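Local coordinates for receptor-like protein kinase ANXUR1 (Arabidopsis thaliana, PDB 6FIG) that probably acts as a cell-surface receptor kinase in plant reproduction, its ectodomain built of tandem malectin-like modules that bind calcium ions, at residues 138-143 / 149-154; 242-245 / 249-252. All coordinates share one frame; numbering follows the deposited sequence.

Interaction 1: 138-143 / 149-154; sequences IKFTPS and AFAFIN. With CA (calcium ion), chain I.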
loop_
_atom_site.group_PDB
_atom_site.type_symbol
_atom_site.label_atom_id
_atom_site.label_comp_id
_atom_site.label_asym_id
_atom_site.label_seq_id
_atom_site.Cartn_x
_atom_site.Cartn_y
_atom_site.Cartn_z
ATOM N N ILE A 138 5.811 21.293 9.409
ATOM C CA ILE A 138 4.730 21.917 8.654
ATOM C C ILE A 138 4.135 22.978 9.557
ATOM O O ILE A 138 3.534 22.652 10.593
ATOM C CB ILE A 138 3.623 20.931 8.249
ATOM C CG1 ILE A 138 4.207 19.765 7.463
ATOM C CG2 ILE A 138 2.560 21.663 7.437
ATOM C CD1 ILE A 138 3.218 18.643 7.264
ATOM N N LYS A 139 4.338 24.239 9.182
ATOM C CA LYS A 139 3.986 25.384 10.027
ATOM C C LYS A 139 2.797 26.114 9.455
ATOM O O LYS A 139 2.831 26.532 8.280
ATOM C CB LYS A 139 5.148 26.357 10.156
ATOM C CG LYS A 139 4.825 27.549 11.047
ATOM C CD LYS A 139 6.036 28.413 11.312
ATOM C CE LYS A 139 5.801 29.187 12.589
ATOM N NZ LYS A 139 6.767 30.283 12.844
ATOM N N PHE A 140 1.758 26.277 10.279
ATOM C CA PHE A 140 0.567 27.040 9.963
ATOM C C PHE A 140 0.623 28.382 10.669
ATOM O O PHE A 140 0.718 28.424 11.886
ATOM C CB PHE A 140 -0.700 26.279 10.398
ATOM C CG PHE A 140 -1.000 25.080 9.550
ATOM C CD1 PHE A 140 -0.309 23.887 9.730
ATOM C CD2 PHE A 140 -1.962 25.138 8.525
ATOM C CE1 PHE A 140 -0.578 22.772 8.942
ATOM C CE2 PHE A 140 -2.236 24.032 7.740
ATOM C CZ PHE A 140 -1.533 22.844 7.926
ATOM N N THR A 141 0.560 29.483 9.929
ATOM C CA THR A 141 0.638 30.815 10.500
ATOM C C THR A 141 -0.545 31.660 10.062
ATOM O O THR A 141 -0.592 32.076 8.900
ATOM C CB THR A 141 1.918 31.548 10.075
ATOM O OG1 THR A 141 3.042 30.750 10.419
ATOM C CG2 THR A 141 2.011 32.921 10.737
ATOM N N PRO A 142 -1.501 31.937 10.970
ATOM C CA PRO A 142 -2.592 32.853 10.643
ATOM C C PRO A 142 -2.051 34.204 10.156
ATOM O O PRO A 142 -0.993 34.653 10.625
ATOM C CB PRO A 142 -3.334 33.009 11.983
ATOM C CG PRO A 142 -3.040 31.751 12.709
ATOM C CD PRO A 142 -1.629 31.398 12.341
ATOM N N SER A 143 -2.745 34.832 9.215
ATOM C CA SER A 143 -2.322 36.128 8.708
ATOM C C SER A 143 -2.213 37.153 9.849
ATOM O O SER A 143 -3.134 37.298 10.639
ATOM C CB SER A 143 -3.319 36.666 7.681
ATOM O OG SER A 143 -2.990 37.999 7.311
ATOM N N ALA A 149 -8.037 36.722 11.746
ATOM C CA ALA A 149 -7.482 35.666 10.872
ATOM C C ALA A 149 -7.170 34.432 11.691
ATOM O O ALA A 149 -6.588 34.531 12.774
ATOM C CB ALA A 149 -6.216 36.124 10.158
ATOM N N PHE A 150 -7.572 33.277 11.169
ATOM C CA PHE A 150 -7.218 31.990 11.748
ATOM C C PHE A 150 -6.866 31.006 10.626
ATOM O O PHE A 150 -7.186 31.221 9.450
ATOM C CB PHE A 150 -8.355 31.455 12.623
ATOM C CG PHE A 150 -9.606 31.106 11.863
ATOM C CD1 PHE A 150 -9.852 29.797 11.471
ATOM C CD2 PHE A 150 -10.534 32.088 11.538
ATOM C CE1 PHE A 150 -11.000 29.471 10.762
ATOM C CE2 PHE A 150 -11.693 31.771 10.851
ATOM C CZ PHE A 150 -11.926 30.461 10.458
ATOM N N ALA A 151 -6.196 29.937 11.006
ATOM C CA ALA A 151 -5.837 28.869 10.069
ATOM C C ALA A 151 -6.625 27.631 10.429
ATOM O O ALA A 151 -7.085 27.465 11.558
ATOM C CB ALA A 151 -4.341 28.609 10.115
ATOM N N PHE A 152 -6.784 26.741 9.465
ATOM C CA PHE A 152 -7.430 25.462 9.722
ATOM C C PHE A 152 -6.880 24.439 8.771
ATOM O O PHE A 152 -6.273 24.778 7.741
ATOM C CB PHE A 152 -8.969 25.556 9.618
ATOM C CG PHE A 152 -9.488 25.673 8.221
ATOM C CD1 PHE A 152 -9.395 26.874 7.523
ATOM C CD2 PHE A 152 -10.059 24.581 7.580
ATOM C CE1 PHE A 152 -9.858 26.981 6.219
ATOM C CE2 PHE A 152 -10.525 24.679 6.281
ATOM C CZ PHE A 152 -10.423 25.875 5.595
ATOM N N ILE A 153 -7.077 23.181 9.133
ATOM C CA ILE A 153 -6.627 22.057 8.304
ATOM C C ILE A 153 -7.554 20.881 8.602
ATOM O O ILE A 153 -7.905 20.639 9.760
ATOM C CB ILE A 153 -5.137 21.715 8.602
ATOM C CG1 ILE A 153 -4.611 20.567 7.721
ATOM C CG2 ILE A 153 -4.909 21.416 10.085
ATOM C CD1 ILE A 153 -4.469 20.910 6.248
ATOM N N ASN A 154 -7.958 20.154 7.565
ATOM C CA ASN A 154 -8.804 18.967 7.748
ATOM C C ASN A 154 -8.046 17.656 7.645
ATOM O O ASN A 154 -8.370 16.680 8.334
ATOM C CB ASN A 154 -9.946 18.977 6.755
ATOM C CG ASN A 154 -10.814 20.201 6.906
ATOM O OD1 ASN A 154 -10.539 21.228 6.294
ATOM N ND2 ASN A 154 -11.846 20.108 7.740
HETATM CA CA CA I . -10.252 15.946 9.654
HETATM O O HOH W 1 -4.468 36.355 13.552
#
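Phe-140 and Ile-153 meet across the hydrophobic interior of a beta-sandwich, the fold of a malectin-like domain. Strand 135-142 belongs to a five-stranded antiparallel sheet, and strand 151-161 belongs to the sheet packed against it. The axes of 138-142 and 151-153 come within 7.2 Å. Their N-to-C directions are 142° apart, so they run roughly antiparallel. No direct hydrogen bond links the segments.

The apolar contacts follow the inward side chains. Phe-140 and Ile-153 cross at about a right angle. The ring of Phe-140 presents CE2 and CZ to the isoleucine, with CE2 3.8 Å from Ile-153 CB. CG1 of Ile-153 lies anti to its backbone N (chi1 -178°), and from there CG1 and CD1 both reach Phe-140 CZ. Phe-140 CB also packs on Ala-151 CB at 4.3 Å. Phe-58 meets the Phe-140 ring with its plane turned by about 35°, and Phe-95 packs on both Phe-140 and Ala-151. Toward the loop that joins the two segments, Pro-142 CG lies 4.3 Å from Ala-151 CB, and Pro-142 CB is 3.7 Å from Ala-149 O.

Polar links lie at the two ends. A water donates to Ala-149 O at 2.9 Å and, weakly, to Ser-143 O, so it bridges the two loop residues that flank the strands. Ser-143 OG turns instead to Lys-145 N. At the other end, backbone Asn-154 O binds the calcium ion at 2.4 Å, together with Ser-7 OG and the carbonyl oxygens of Cys-8, Pro-51 and Thr-54.

Interaction 2: 242-245 / 249-252; sequences VSIA and IYKT. With CA (calcium ion), chain H.
This is a small, buried apolar contact between the loop that precedes helix 247-250 and the short, weakly bonded helix itself, beside a calcium site. Ala-245 CB sits near the hydroxyl end of the Tyr-250 ring, 3.6 Å from Tyr-250 OH and 3.8 Å from Tyr-250 CE2. Ala-245 O approaches the same ring at its edge, near the ring plane. Ile-244 adds its CG2 branch, which is anti to the backbone N and lies 3.6 Å from Tyr-250 OH. The hydroxyl is hydrogen-bonded to His-285 ND1, so its polar end is tied to strand 278-287. Ala-245 O pairs with Tyr-237 OH.

The fold is that of a malectin-like domain, and here the helix leads directly into strand 252-255. Ile-249 has two roles at this junction. Its CG1 packs on Ala-245 CB at 4.3 Å, while its CG2 rests over the centre of the Tyr-250 ring. Its backbone Ile-249 O binds the calcium ion at 2.5 Å. Thr-252 grips the metal twice: Thr-252 OG1, set between the backbone N and the carbonyl carbon (chi1 56°), reaches the calcium at 2.4 Å, as does Thr-252 O. Asn-192 OD1, Val-193 O and Asn-365 O also bind this calcium.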
loop_
_atom_site.group_PDB
_atom_site.type_symbol
_atom_site.label_atom_id
_atom_site.label_comp_id
_atom_site.label_asym_id
_atom_site.label_seq_id
_atom_site.Cartn_x
_atom_site.Cartn_y
_atom_site.Cartn_z
ATOM N N VAL A 242 6.900 1.922 -13.209
ATOM C CA VAL A 242 5.439 1.838 -13.141
ATOM C C VAL A 242 4.845 2.943 -12.282
ATOM O O VAL A 242 3.708 3.326 -12.497
ATOM C CB VAL A 242 4.892 0.441 -12.695
ATOM C CG1 VAL A 242 5.356 -0.638 -13.663
ATOM C CG2 VAL A 242 5.214 0.115 -11.274
ATOM N N SER A 243 5.630 3.488 -11.333
ATOM C CA SER A 243 5.199 4.627 -10.525
ATOM C C SER A 243 4.909 5.892 -11.313
ATOM O O SER A 243 4.246 6.799 -10.800
ATOM C CB SER A 243 6.238 4.990 -9.450
ATOM O OG SER A 243 6.446 3.922 -8.572
ATOM N N ILE A 244 5.397 5.990 -12.567
ATOM C CA ILE A 244 5.127 7.172 -13.365
ATOM C C ILE A 244 3.625 7.390 -13.530
ATOM O O ILE A 244 3.129 8.487 -13.340
ATOM C CB ILE A 244 5.853 7.113 -14.733
ATOM C CG1 ILE A 244 7.367 7.350 -14.539
ATOM C CG2 ILE A 244 5.263 8.068 -15.728
ATOM C CD1 ILE A 244 7.761 8.780 -14.179
ATOM N N ALA A 245 2.904 6.323 -13.859
ATOM C CA ALA A 245 1.442 6.415 -14.034
ATOM C C ALA A 245 0.896 4.999 -14.150
ATOM O O ALA A 245 1.580 4.120 -14.668
ATOM C CB ALA A 245 1.091 7.198 -15.280
ATOM N N ILE A 249 -4.123 4.659 -17.375
ATOM C CA ILE A 249 -3.890 5.909 -18.092
ATOM C C ILE A 249 -3.566 5.611 -19.556
ATOM O O ILE A 249 -4.128 6.241 -20.478
ATOM C CB ILE A 249 -2.704 6.702 -17.470
ATOM C CG1 ILE A 249 -3.110 7.229 -16.089
ATOM C CG2 ILE A 249 -2.180 7.802 -18.393
ATOM C CD1 ILE A 249 -4.210 8.259 -16.109
ATOM N N TYR A 250 -2.677 4.650 -19.755
ATOM C CA TYR A 250 -2.154 4.328 -21.085
ATOM C C TYR A 250 -3.140 3.546 -21.944
ATOM O O TYR A 250 -2.989 3.526 -23.168
ATOM C CB TYR A 250 -0.808 3.615 -20.931
ATOM C CG TYR A 250 0.207 4.482 -20.237
ATOM C CD1 TYR A 250 0.666 5.651 -20.824
ATOM C CD2 TYR A 250 0.668 4.173 -18.966
ATOM C CE1 TYR A 250 1.585 6.457 -20.194
ATOM C CE2 TYR A 250 1.602 4.975 -18.325
ATOM C CZ TYR A 250 2.025 6.136 -18.919
ATOM O OH TYR A 250 2.945 6.946 -18.302
ATOM N N LYS A 251 -4.167 2.949 -21.333
ATOM C CA LYS A 251 -5.174 2.177 -22.085
ATOM C C LYS A 251 -6.330 3.009 -22.654
ATOM O O LYS A 251 -7.230 2.458 -23.316
ATOM C CB LYS A 251 -5.738 1.038 -21.216
ATOM C CG LYS A 251 -4.693 0.001 -20.874
ATOM C CD LYS A 251 -5.218 -1.058 -19.903
ATOM C CE LYS A 251 -4.081 -1.969 -19.460
ATOM N NZ LYS A 251 -4.489 -2.986 -18.434
ATOM N N THR A 252 -6.340 4.314 -22.387
ATOM C CA THR A 252 -7.300 5.210 -22.997
ATOM C C THR A 252 -6.598 6.440 -23.536
ATOM O O THR A 252 -5.576 6.871 -23.009
ATOM C CB THR A 252 -8.392 5.673 -22.029
ATOM O OG1 THR A 252 -7.772 6.285 -20.899
ATOM C CG2 THR A 252 -9.282 4.492 -21.595
HETATM CA CA CA H . -5.934 7.880 -20.851
#

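How the interactions relate
Interaction 1 closes before interaction 2 opens along the chain. They lie on opposite sides of the chain's centre, with their centres 36 Å apart and their nearest atoms about 22 Å apart. They do not touch. Interaction 1 joins strands 135-142 and 151-161; interaction 2 joins a loop to helix 247-250, just ahead of strand 252-255. All four segments belong to the malectin-like ectodomain, yet each contact adjoins a separate calcium ion. This fits the tandem malectin-like architecture of the ectodomain. In both cases a backbone carbonyl ties the packed segment to the metal, so each calcium joins distant parts of the chain.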